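Gamma-glutamyl-gamma-aminobutyrate hydrolase PuuD (Escherichia coli, PDB 6VTV) hydrolyses the gamma-glutamyl linkage of gamma-glutamyl-gamma-aminobutyrate to release 4-aminobutanoate and glutamate, the last step of putrescine degradation to 4-aminobutanoate. Local coordinates at residues 233-236 with 237-240; 244-247 with 248-251. All coordinates share one frame; numbering follows the deposited sequence.

Contacts 1 and 2 are two sections of one helix, 235-254, the last helix of the chain; their centres are about 16 Å apart. Contact 1 (233-236 with 237-240) is the helix start, with Ser237 and Leu240 turned inward and an arginine folded back over the first turn on the outer side. It lies near the predicted catalytic residues His226 and Glu228. Contact 2 (244-247 with 248-251) is mid-helix: four successive i to i+4 bonds join its segments, against three in contact 1, and Phe244, Ile245 and Cys248 form a buried apolar side against strand 13-23. Thr246 and His250 are exposed, Gln249 partly so. Both are partly buried, contact 2 somewhat more so.

Contact 1 (233-236 with 237-240); sequences EYAL and SRIL
Glu233 meets Arg238 through its backbone: Glu233 C lies at the edge of the guanidinium, in plane, 3.7 Å from Arg238 NH1. Tyr234 holds the N-cap position, and its O accepts the first helical hydrogen bond, from Arg238 N at 3.0 Å. Its ring leads away from the helix, while Tyr234 CB rests 3.5 Å from Ser237 OG. Over Ala235 the arginine folds back: a bend at chi3 (45°) brings one guanidinium face onto the alanine CA, and NH2 of Arg238 comes to 3.6 Å from CB of Ala235. NH1 makes a weak hydrogen bond to Ser232 O, so the group reaches back past the helix start. Ala235 O takes the amide of Ile239, and CG1 of Ile239 lies against the same oxygen. Leu236 O receives Leu240 N, and the two leucines touch obliquely, Leu236 CD2 to Leu240 CD1 at 4.0 Å. Leu236 and Ile239 both pack on Leu175, Ser237 on Pro227 and Leu240 on Trp225. The Ser237 side chain lies near, without touching, those of the predicted catalytic residues, about 7 Å from that of Glu228. This is the N-terminal turn of the helix that follows the predicted catalytic His226 and Glu228 in a class I glutamine amidotransferase-like domain.

Contact 2 (244-247 with 248-251); sequences FITA and CQHH
Cys248 lays its sulfur over one face of the Phe244 ring in a Cys sulfur-aromatic contact, with Cys248 SG 3.9 Å from the ring centroid. The approach is 26° off the ring normal. SG is offset toward the rim, and the ring atom nearest to Cys248 SG is CE1 of Phe244 at 3.5 Å. Two different first torsions bring the groups together one turn apart. Phe244 swings CG away from its backbone N (chi1 174°), whereas Cys248 keeps SG beside its own N (chi1 -56°) and so points it back toward the preceding turn. Cys248 SG also comes to 3.2 Å from Phe244 O, the oxygen that accepts the amide hydrogen of Cys248. Phe244, Ile245 and Cys248 all pack on Ile14 of strand 13-23, and the first two also reach helix 33-42, which buries this side of the helix.

On the outer side, Gln249 carries its amide back along the helix until Gln249 OE1 lies 3.5 Å from Thr246 CA. On the way, Gln249 CG passes 3.4 Å from Ile245 O. Thr246 OG1 also points back along the helix, where it hydrogen-bonds Glu242 O. The rings of His250 and His251 lead away from the first four residues; His250 CB meets Ala247 O and Thr246 O, and His251 CB meets Ala247 O. His251 N gives its hydrogen to Ala247 O at 2.7 Å. With four successive i to i+4 backbone bonds, an apolar inner side and a polar outer one, this is an amphipathic alpha helix packed against the central sheet of an alpha/beta fold.

Contact 1 (233-236 with 237-240)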
ATOM      1  N   GLU B 233      22.267   1.104  -7.695  1.00 43.78           N
ATOM      2  CA  GLU B 233      23.386   1.714  -8.400  1.00 44.19           C
ATOM      3  C   GLU B 233      24.338   2.473  -7.484  1.00 40.87           C
ATOM      4  O   GLU B 233      25.460   2.777  -7.903  1.00 43.54           O
ATOM      5  CB  GLU B 233      22.868   2.660  -9.488  1.00 47.16           C
ATOM      6  CG  GLU B 233      22.083   1.965 -10.589  1.00 54.25           C
ATOM      7  CD  GLU B 233      22.975   1.183 -11.532  1.00 68.44           C
ATOM      8  OE1 GLU B 233      23.674   1.814 -12.352  1.00 74.27           O
ATOM      9  OE2 GLU B 233      22.979  -0.064 -11.451  1.00 73.01           O
ATOM     10  N   TYR B 234      23.929   2.784  -6.257  1.00 35.74           N
ATOM     11  CA  TYR B 234      24.757   3.528  -5.315  1.00 37.04           C
ATOM     12  C   TYR B 234      25.265   2.576  -4.242  1.00 44.49           C
ATOM     13  O   TYR B 234      24.468   1.956  -3.529  1.00 41.82           O
ATOM     14  CB  TYR B 234      23.974   4.683  -4.692  1.00 30.31           C
ATOM     15  CG  TYR B 234      23.513   5.707  -5.703  1.00 33.19           C
ATOM     16  CD1 TYR B 234      22.291   5.572  -6.346  1.00 33.83           C
ATOM     17  CD2 TYR B 234      24.305   6.803  -6.024  1.00 37.27           C
ATOM     18  CE1 TYR B 234      21.866   6.499  -7.275  1.00 38.25           C
ATOM     19  CE2 TYR B 234      23.888   7.736  -6.953  1.00 41.20           C
ATOM     20  CZ  TYR B 234      22.666   7.579  -7.575  1.00 41.76           C
ATOM     21  OH  TYR B 234      22.240   8.502  -8.501  1.00 43.83           O
ATOM     22  N   ALA B 235      26.592   2.462  -4.134  1.00 47.72           N
ATOM     23  CA  ALA B 235      27.184   1.523  -3.186  1.00 46.52           C
ATOM     24  C   ALA B 235      26.811   1.861  -1.750  1.00 40.79           C
ATOM     25  O   ALA B 235      26.639   0.956  -0.925  1.00 43.10           O
ATOM     26  CB  ALA B 235      28.704   1.501  -3.344  1.00 50.67           C
ATOM     27  N   LEU B 236      26.674   3.147  -1.431  1.00 33.64           N
ATOM     28  CA  LEU B 236      26.352   3.522  -0.061  1.00 35.06           C
ATOM     29  C   LEU B 236      24.882   3.280   0.259  1.00 35.28           C
ATOM     30  O   LEU B 236      24.555   2.812   1.355  1.00 31.92           O
ATOM     31  CB  LEU B 236      26.721   4.981   0.184  1.00 41.84           C
ATOM     32  CG  LEU B 236      26.679   5.325   1.669  1.00 45.49           C
ATOM     33  CD1 LEU B 236      27.980   5.974   2.074  1.00 47.51           C
ATOM     34  CD2 LEU B 236      25.499   6.232   1.970  1.00 41.87           C
ATOM     35  N   SER B 237      23.988   3.600  -0.677  1.00 31.87           N
ATOM     36  CA  SER B 237      22.575   3.294  -0.482  1.00 31.02           C
ATOM     37  C   SER B 237      22.357   1.794  -0.331  1.00 30.56           C
ATOM     38  O   SER B 237      21.510   1.355   0.455  1.00 31.75           O
ATOM     39  CB  SER B 237      21.756   3.837  -1.651  1.00 33.78           C
ATOM     40  OG  SER B 237      21.996   5.221  -1.843  1.00 38.61           O
ATOM     41  N   ARG B 238      23.124   0.994  -1.074  1.00 27.83           N
ATOM     42  CA  ARG B 238      22.991  -0.456  -0.989  1.00 34.79           C
ATOM     43  C   ARG B 238      23.358  -0.964   0.400  1.00 34.47           C
ATOM     44  O   ARG B 238      22.693  -1.856   0.938  1.00 33.75           O
ATOM     45  CB  ARG B 238      23.866  -1.118  -2.056  1.00 36.51           C
ATOM     46  CG  ARG B 238      23.167  -2.202  -2.857  1.00 44.75           C
ATOM     47  CD  ARG B 238      23.788  -2.361  -4.240  1.00 49.66           C
ATOM     48  NE  ARG B 238      25.249  -2.367  -4.198  1.00 51.26           N
ATOM     49  CZ  ARG B 238      26.020  -1.492  -4.837  1.00 54.47           C
ATOM     50  NH1 ARG B 238      25.472  -0.534  -5.574  1.00 55.00           N
ATOM     51  NH2 ARG B 238      27.339  -1.575  -4.742  1.00 56.05           N
ATOM     52  N   ILE B 239      24.408  -0.401   1.001  1.00 32.91           N
ATOM     53  CA  ILE B 239      24.845  -0.862   2.314  1.00 30.53           C
ATOM     54  C   ILE B 239      23.814  -0.508   3.382  1.00 31.26           C
ATOM     55  O   ILE B 239      23.566  -1.292   4.307  1.00 32.58           O
ATOM     56  CB  ILE B 239      26.235  -0.286   2.640  1.00 34.09           C
ATOM     57  CG1 ILE B 239      27.275  -0.842   1.665  1.00 38.41           C
ATOM     58  CG2 ILE B 239      26.632  -0.605   4.073  1.00 34.15           C
ATOM     59  CD1 ILE B 239      28.647  -0.220   1.799  1.00 41.96           C
ATOM     60  N   LEU B 240      23.188   0.666   3.266  1.00 25.78           N
ATOM     61  CA  LEU B 240      22.200   1.082   4.259  1.00 26.46           C
ATOM     62  C   LEU B 240      20.996   0.151   4.259  1.00 28.10           C
ATOM     63  O   LEU B 240      20.545  -0.302   5.319  1.00 27.18           O
ATOM     64  CB  LEU B 240      21.762   2.521   3.991  1.00 27.19           C
ATOM     65  CG  LEU B 240      22.806   3.609   4.223  1.00 32.93           C
ATOM     66  CD1 LEU B 240      22.251   4.967   3.833  1.00 32.64           C
ATOM     67  CD2 LEU B 240      23.259   3.607   5.673  1.00 33.21           C
TER

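Contact 2 (244-247 with 248-251)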
ATOM      1  N   PHE B 244      19.779  -2.607   7.120  1.00 29.11           N
ATOM      2  CA  PHE B 244      18.422  -2.651   7.659  1.00 29.21           C
ATOM      3  C   PHE B 244      17.852  -4.065   7.599  1.00 33.70           C
ATOM      4  O   PHE B 244      17.319  -4.577   8.591  1.00 34.33           O
ATOM      5  CB  PHE B 244      17.534  -1.671   6.889  1.00 23.53           C
ATOM      6  CG  PHE B 244      16.083  -1.739   7.267  1.00 23.60           C
ATOM      7  CD1 PHE B 244      15.701  -1.756   8.597  1.00 25.56           C
ATOM      8  CD2 PHE B 244      15.103  -1.784   6.291  1.00 21.64           C
ATOM      9  CE1 PHE B 244      14.368  -1.817   8.947  1.00 23.12           C
ATOM     10  CE2 PHE B 244      13.767  -1.844   6.634  1.00 23.02           C
ATOM     11  CZ  PHE B 244      13.399  -1.862   7.965  1.00 21.91           C
ATOM     12  N   ILE B 245      17.958  -4.712   6.436  1.00 26.29           N
ATOM     13  CA  ILE B 245      17.406  -6.057   6.280  1.00 28.68           C
ATOM     14  C   ILE B 245      18.145  -7.046   7.174  1.00 32.64           C
ATOM     15  O   ILE B 245      17.534  -7.947   7.764  1.00 32.11           O
ATOM     16  CB  ILE B 245      17.449  -6.478   4.799  1.00 30.60           C
ATOM     17  CG1 ILE B 245      16.532  -5.580   3.966  1.00 34.26           C
ATOM     18  CG2 ILE B 245      17.031  -7.925   4.645  1.00 32.50           C
ATOM     19  CD1 ILE B 245      15.096  -5.562   4.451  1.00 35.30           C
ATOM     20  N   THR B 246      19.468  -6.891   7.296  1.00 30.68           N
ATOM     21  CA  THR B 246      20.238  -7.737   8.203  1.00 36.28           C
ATOM     22  C   THR B 246      19.759  -7.577   9.641  1.00 34.68           C
ATOM     23  O   THR B 246      19.705  -8.552  10.401  1.00 34.43           O
ATOM     24  CB  THR B 246      21.725  -7.398   8.099  1.00 38.04           C
ATOM     25  OG1 THR B 246      22.185  -7.639   6.764  1.00 35.72           O
ATOM     26  CG2 THR B 246      22.544  -8.244   9.072  1.00 36.80           C
ATOM     27  N   ALA B 247      19.406  -6.350  10.029  1.00 30.45           N
ATOM     28  CA  ALA B 247      18.878  -6.116  11.369  1.00 37.45           C
ATOM     29  C   ALA B 247      17.531  -6.801  11.557  1.00 35.70           C
ATOM     30  O   ALA B 247      17.254  -7.360  12.625  1.00 35.79           O
ATOM     31  CB  ALA B 247      18.754  -4.616  11.626  1.00 37.06           C
ATOM     32  N   CYS B 248      16.680  -6.766  10.530  1.00 32.90           N
ATOM     33  CA  CYS B 248      15.399  -7.461  10.610  1.00 33.85           C
ATOM     34  C   CYS B 248      15.598  -8.968  10.706  1.00 37.13           C
ATOM     35  O   CYS B 248      14.881  -9.648  11.449  1.00 36.65           O
ATOM     36  CB  CYS B 248      14.532  -7.097   9.407  1.00 30.32           C
ATOM     37  SG  CYS B 248      14.274  -5.318   9.212  1.00 27.07           S
ATOM     38  N   GLN B 249      16.569  -9.507   9.962  1.00 33.36           N
ATOM     39  CA  GLN B 249      16.924 -10.913  10.123  1.00 36.16           C
ATOM     40  C   GLN B 249      17.377 -11.202  11.547  1.00 41.06           C
ATOM     41  O   GLN B 249      16.985 -12.213  12.140  1.00 39.59           O
ATOM     42  CB  GLN B 249      18.024 -11.297   9.136  1.00 40.41           C
ATOM     43  CG  GLN B 249      17.571 -11.388   7.696  1.00 43.10           C
ATOM     44  CD  GLN B 249      18.724 -11.650   6.751  1.00 52.57           C
ATOM     45  OE1 GLN B 249      19.553 -10.773   6.503  1.00 53.70           O
ATOM     46  NE2 GLN B 249      18.788 -12.866   6.220  1.00 57.18           N
ATOM     47  N   HIS B 250      18.209 -10.322  12.108  1.00 43.85           N
ATOM     48  CA  HIS B 250      18.630 -10.481  13.495  1.00 47.48           C
ATOM     49  C   HIS B 250      17.442 -10.366  14.441  1.00 44.76           C
ATOM     50  O   HIS B 250      17.358 -11.096  15.435  1.00 46.07           O
ATOM     51  CB  HIS B 250      19.698  -9.443  13.835  1.00 52.19           C
ATOM     52  CG  HIS B 250      20.436  -9.725  15.106  1.00 59.57           C
ATOM     53  ND1 HIS B 250      21.106 -10.908  15.331  1.00 64.37           N
ATOM     54  CD2 HIS B 250      20.616  -8.974  16.218  1.00 61.04           C
ATOM     55  CE1 HIS B 250      21.663 -10.876  16.528  1.00 66.54           C
ATOM     56  NE2 HIS B 250      21.382  -9.713  17.088  1.00 64.32           N
ATOM     57  N   HIS B 251      16.508  -9.461  14.141  1.00 41.30           N
ATOM     58  CA  HIS B 251      15.305  -9.336  14.958  1.00 38.60           C
ATOM     59  C   HIS B 251      14.481 -10.616  14.922  1.00 40.80           C
ATOM     60  O   HIS B 251      13.904 -11.021  15.939  1.00 44.06           O
ATOM     61  CB  HIS B 251      14.472  -8.145  14.485  1.00 36.18           C
ATOM     62  CG  HIS B 251      13.135  -8.040  15.150  1.00 38.11           C
ATOM     63  ND1 HIS B 251      12.989  -7.957  16.518  1.00 40.06           N
ATOM     64  CD2 HIS B 251      11.884  -8.006  14.635  1.00 37.71           C
ATOM     65  CE1 HIS B 251      11.704  -7.874  16.818  1.00 39.84           C
ATOM     66  NE2 HIS B 251      11.013  -7.902  15.692  1.00 39.14           N
TER